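Local coordinates for FixK2 protein (PDB 4I2O) that probably regulates transcription as a DNA-binding factor of the CRP/FNR superfamily, linked to nitrogen fixation and seen here bound to DNA, at residues L191-T194 / L195-S199. The protein carries 1 engineered substitution. Numbering follows the deposited sequence.
Sequences LGLT and LETVS. With nucleotides of chain D; nucleotides of chain C.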
ATOM      1  N   LEU A 191      -8.443  -8.491   4.199  1.00 17.54           N
ATOM      2  CA  LEU A 191      -9.383  -7.860   3.261  1.00 15.84           C
ATOM      3  C   LEU A 191     -10.183  -6.690   3.877  1.00 15.77           C
ATOM      4  O   LEU A 191     -11.066  -6.175   3.209  1.00 16.01           O
ATOM      5  CB  LEU A 191     -10.449  -8.894   2.737  1.00 15.34           C
ATOM      6  CG  LEU A 191      -9.841 -10.123   2.034  1.00 18.59           C
ATOM      7  CD1 LEU A 191     -10.983 -11.101   1.596  1.00 14.93           C
ATOM      8  CD2 LEU A 191      -9.016  -9.560   0.833  1.00 17.52           C
ATOM      9  N   GLY A 192      -9.901  -6.282   5.114  1.00 12.76           N
ATOM     10  CA  GLY A 192     -10.637  -5.158   5.720  1.00 13.04           C
ATOM     11  C   GLY A 192     -12.070  -5.541   6.023  1.00 18.99           C
ATOM     12  O   GLY A 192     -12.965  -4.694   6.011  1.00 17.15           O
ATOM     13  N   LEU A 193     -12.308  -6.829   6.296  1.00 14.58           N
ATOM     14  CA  LEU A 193     -13.705  -7.380   6.552  1.00 13.65           C
ATOM     15  C   LEU A 193     -13.701  -8.204   7.829  1.00 18.51           C
ATOM     16  O   LEU A 193     -12.651  -8.537   8.339  1.00 17.92           O
ATOM     17  CB  LEU A 193     -14.144  -8.346   5.391  1.00 14.26           C
ATOM     18  CG  LEU A 193     -14.197  -7.723   3.976  1.00 14.34           C
ATOM     19  CD1 LEU A 193     -14.427  -8.837   2.927  1.00 17.80           C
ATOM     20  CD2 LEU A 193     -15.360  -6.665   3.965  1.00 15.63           C
ATOM     21  N   THR A 194     -14.890  -8.552   8.351  1.00 15.32           N
ATOM     22  CA  THR A 194     -14.998  -9.531   9.469  1.00 16.31           C
ATOM     23  C   THR A 194     -14.959 -10.916   8.894  1.00 21.04           C
ATOM     24  O   THR A 194     -15.269 -11.152   7.700  1.00 18.23           O
ATOM     25  CB  THR A 194     -16.356  -9.371  10.268  1.00 16.60           C
ATOM     26  OG1 THR A 194     -17.420  -9.558   9.339  1.00 19.24           O
ATOM     27  CG2 THR A 194     -16.474  -7.973  10.884  1.00 18.21           C
ATOM     28  N   LEU A 195     -14.546 -11.857   9.736  1.00 17.27           N
ATOM     29  CA  LEU A 195     -14.524 -13.253   9.324  1.00 19.22           C
ATOM     30  C   LEU A 195     -15.939 -13.750   8.971  1.00 17.67           C
ATOM     31  O   LEU A 195     -16.083 -14.601   8.065  1.00 20.24           O
ATOM     32  CB  LEU A 195     -13.887 -14.061  10.469  1.00 16.77           C
ATOM     33  CG  LEU A 195     -14.651 -14.248  11.785  1.00 21.16           C
ATOM     34  CD1 LEU A 195     -15.694 -15.454  11.827  1.00 28.76           C
ATOM     35  CD2 LEU A 195     -13.719 -14.383  13.006  1.00 25.35           C
ATOM     36  N   GLU A 196     -16.986 -13.204   9.592  1.00 17.07           N
ATOM     37  CA  GLU A 196     -18.356 -13.617   9.274  1.00 21.51           C
ATOM     38  C   GLU A 196     -18.690 -13.210   7.841  1.00 20.35           C
ATOM     39  O   GLU A 196     -19.290 -13.964   7.095  1.00 21.42           O
ATOM     40  CB  GLU A 196     -19.373 -12.926  10.203  1.00 23.11           C
ATOM     41  CG  GLU A 196     -19.338 -13.423  11.625  1.00 23.90           C
ATOM     42  CD  GLU A 196     -18.567 -12.519  12.564  1.00 30.74           C
ATOM     43  OE1 GLU A 196     -17.498 -11.955  12.142  1.00 24.86           O
ATOM     44  OE2 GLU A 196     -19.073 -12.338  13.710  1.00 39.80           O
ATOM     45  N   THR A 197     -18.371 -11.966   7.477  1.00 18.77           N
ATOM     46  CA  THR A 197     -18.600 -11.562   6.099  1.00 16.12           C
ATOM     47  C   THR A 197     -17.855 -12.427   5.086  1.00 17.47           C
ATOM     48  O   THR A 197     -18.403 -12.818   4.032  1.00 19.09           O
ATOM     49  CB  THR A 197     -18.210 -10.083   5.960  1.00 18.33           C
ATOM     50  OG1 THR A 197     -19.231  -9.372   6.696  1.00 17.68           O
ATOM     51  CG2 THR A 197     -18.310  -9.654   4.469  1.00 24.45           C
ATOM     52  N   VAL A 198     -16.577 -12.683   5.355  1.00 16.85           N
ATOM     53  CA  VAL A 198     -15.823 -13.630   4.504  1.00 19.00           C
ATOM     54  C   VAL A 198     -16.528 -14.985   4.445  1.00 19.66           C
ATOM     55  O   VAL A 198     -16.735 -15.541   3.362  1.00 17.48           O
ATOM     56  CB  VAL A 198     -14.372 -13.764   5.011  1.00 18.30           C
ATOM     57  CG1 VAL A 198     -13.631 -14.900   4.270  1.00 18.97           C
ATOM     58  CG2 VAL A 198     -13.616 -12.442   4.833  1.00 17.53           C
ATOM     59  N   SER A 199     -16.936 -15.528   5.588  1.00 18.90           N
ATOM     60  CA  SER A 199     -17.657 -16.842   5.560  1.00 21.39           C
ATOM     61  C   SER A 199     -18.884 -16.791   4.647  1.00 24.60           C
ATOM     62  O   SER A 199     -19.123 -17.714   3.844  1.00 22.26           O
ATOM     63  CB  SER A 199     -18.120 -17.177   6.981  1.00 21.78           C
ATOM     64  OG  SER A 199     -18.684 -18.490   7.070  1.00 23.27           O
TER
ATOM     65  P    DA D  19     -17.499  -5.923   7.683  1.00 20.40           P
ATOM     66  OP1  DA D  19     -16.096  -5.403   7.783  1.00 16.04           O
ATOM     67  OP2  DA D  19     -17.733  -7.390   7.480  1.00 18.89           O
ATOM     68  O5'  DA D  19     -18.246  -5.389   8.969  1.00 20.86           O
ATOM     69  C5'  DA D  19     -18.336  -4.001   9.265  1.00 22.02           C
ATOM     70  C4'  DA D  19     -18.851  -3.853  10.689  1.00 21.96           C
ATOM     71  O4'  DA D  19     -20.293  -4.137  10.707  1.00 20.77           O
ATOM     72  C3'  DA D  19     -18.269  -4.804  11.751  1.00 23.78           C
ATOM     73  O3'  DA D  19     -18.052  -3.921  12.916  1.00 23.62           O
ATOM     74  C2'  DA D  19     -19.308  -5.905  11.954  1.00 23.61           C
ATOM     75  C1'  DA D  19     -20.624  -5.210  11.554  1.00 18.52           C
ATOM     76  N9   DA D  19     -21.505  -6.092  10.804  1.00 22.35           N
ATOM     77  C8   DA D  19     -21.262  -6.852   9.695  1.00 21.67           C
ATOM     78  N7   DA D  19     -22.302  -7.557   9.242  1.00 22.11           N
ATOM     79  C5   DA D  19     -23.306  -7.216  10.129  1.00 26.08           C
ATOM     80  C6   DA D  19     -24.658  -7.588  10.158  1.00 25.04           C
ATOM     81  N6   DA D  19     -25.211  -8.441   9.265  1.00 25.62           N
ATOM     82  N1   DA D  19     -25.426  -7.076  11.161  1.00 30.94           N
ATOM     83  C2   DA D  19     -24.841  -6.212  12.017  1.00 25.33           C
ATOM     84  N3   DA D  19     -23.592  -5.753  12.075  1.00 26.95           N
ATOM     85  C4   DA D  19     -22.839  -6.321  11.097  1.00 20.31           C
TER
ATOM     86  P    DT C   8     -16.894 -21.402   6.592  1.00 24.53           P
ATOM     87  OP1  DT C   8     -16.921 -22.268   5.331  1.00 27.87           O
ATOM     88  OP2  DT C   8     -16.531 -19.994   6.726  1.00 21.89           O
ATOM     89  O5'  DT C   8     -18.441 -21.510   7.181  1.00 27.03           O
ATOM     90  C5'  DT C   8     -18.931 -22.846   7.263  1.00 30.66           C
ATOM     91  C4'  DT C   8     -20.300 -22.765   7.912  1.00 34.53           C
ATOM     92  O4'  DT C   8     -20.202 -22.213   9.246  1.00 29.16           O
ATOM     93  C3'  DT C   8     -21.289 -21.829   7.187  1.00 29.64           C
ATOM     94  O3'  DT C   8     -22.392 -22.665   6.953  1.00 34.99           O
ATOM     95  C2'  DT C   8     -21.703 -20.704   8.129  1.00 29.71           C
ATOM     96  C1'  DT C   8     -21.357 -21.343   9.450  1.00 27.21           C
ATOM     97  N1   DT C   8     -20.944 -20.398  10.577  1.00 28.36           N
ATOM     98  C2   DT C   8     -21.654 -20.366  11.783  1.00 33.05           C
ATOM     99  O2   DT C   8     -22.690 -21.003  12.014  1.00 32.02           O
ATOM    100  N3   DT C   8     -21.151 -19.560  12.755  1.00 29.01           N
ATOM    101  C4   DT C   8     -20.001 -18.747  12.636  1.00 28.89           C
ATOM    102  O4   DT C   8     -19.626 -18.095  13.613  1.00 28.43           O
ATOM    103  C5   DT C   8     -19.297 -18.798  11.362  1.00 28.18           C
ATOM    104  C7   DT C   8     -18.050 -17.947  11.147  1.00 26.93           C
ATOM    105  C6   DT C   8     -19.775 -19.626  10.393  1.00 24.87           C
TER
ATOM    106  P    DT D  20     -17.471  -4.473  14.284  1.00 28.60           P
ATOM    107  OP1  DT D  20     -16.928  -3.282  15.014  1.00 30.50           O
ATOM    108  OP2  DT D  20     -16.657  -5.705  13.993  1.00 30.37           O
ATOM    109  O5'  DT D  20     -18.750  -5.084  15.079  1.00 27.61           O
ATOM    110  C5'  DT D  20     -19.800  -4.098  15.468  1.00 26.20           C
ATOM    111  C4'  DT D  20     -20.933  -4.936  16.066  1.00 26.55           C
ATOM    112  O4'  DT D  20     -21.394  -5.804  15.043  1.00 27.19           O
ATOM    113  C3'  DT D  20     -20.547  -5.875  17.169  1.00 28.27           C
ATOM    114  O3'  DT D  20     -21.355  -5.407  18.250  1.00 38.11           O
ATOM    115  C2'  DT D  20     -20.991  -7.300  16.795  1.00 29.32           C
ATOM    116  C1'  DT D  20     -21.960  -6.941  15.672  1.00 26.78           C
ATOM    117  N1   DT D  20     -22.235  -7.880  14.554  1.00 26.49           N
ATOM    118  C2   DT D  20     -23.536  -8.336  14.347  1.00 28.11           C
ATOM    119  O2   DT D  20     -24.477  -8.045  15.056  1.00 32.88           O
ATOM    120  N3   DT D  20     -23.709  -9.143  13.273  1.00 24.85           N
ATOM    121  C4   DT D  20     -22.685  -9.565  12.458  1.00 24.47           C
ATOM    122  O4   DT D  20     -22.845 -10.270  11.495  1.00 20.87           O
ATOM    123  C5   DT D  20     -21.377  -9.070  12.696  1.00 21.79           C
ATOM    124  C7   DT D  20     -20.279  -9.595  11.775  1.00 26.36           C
ATOM    125  C6   DT D  20     -21.196  -8.288  13.749  1.00 26.18           C
TER
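Thr194 caps the N-terminus of helix 195-207, the recognition helix of a Crp-like helix-turn-helix, by accepting a hydrogen bond from Thr197 N at OG1 (3.2 Å, N-H...O angle 166°). The turn leading out of helix 184-191 passes through Gly192, which has positive phi, before the chain enters this cap. With chi1 at 59°, Thr194 OG1 lies between its own backbone N and carbonyl carbon, where it can accept from the helix and still donate to the phosphate of DA19 of chain D, 2.9 Å from OP2. OP2 of DA19 takes two further hydrogen bonds, from Thr194 N and from Thr197 OG1, the latter at 2.6 Å. Three donors from the helix start thus grip one phosphate oxygen, and the helix N-terminus probably adds a favourable electrostatic pull. A valine in place of Thr194 would probably leave Thr197 N without its capping acceptor and cost OP2 one of its donors. Thr194 CG2, meanwhile, rests against the sugar of DA19, 3.7 Å from C2'. Beneath the cap, the side chains of Leu193 and Val198 cross at about a right angle, CD1 against CG2, facing the body of the domain: Val198 also packs on Ile187 and Leu193 on Ala157. In the major groove, Glu196, bent at chi2 (100°), brings its carboxylate carbon CD to 3.5 Å from the methyl C7 of DT20 of chain D, while OE2 accepts from N4 of a cytosine base of the bound DNA. Leu195 CD1 approaches the methyl of DT8 on the partner strand, chain C. One turn into the helix, Ser199 OG donates to the phosphate of that nucleotide, 2.6 Å from OP2 of DT8 of chain C.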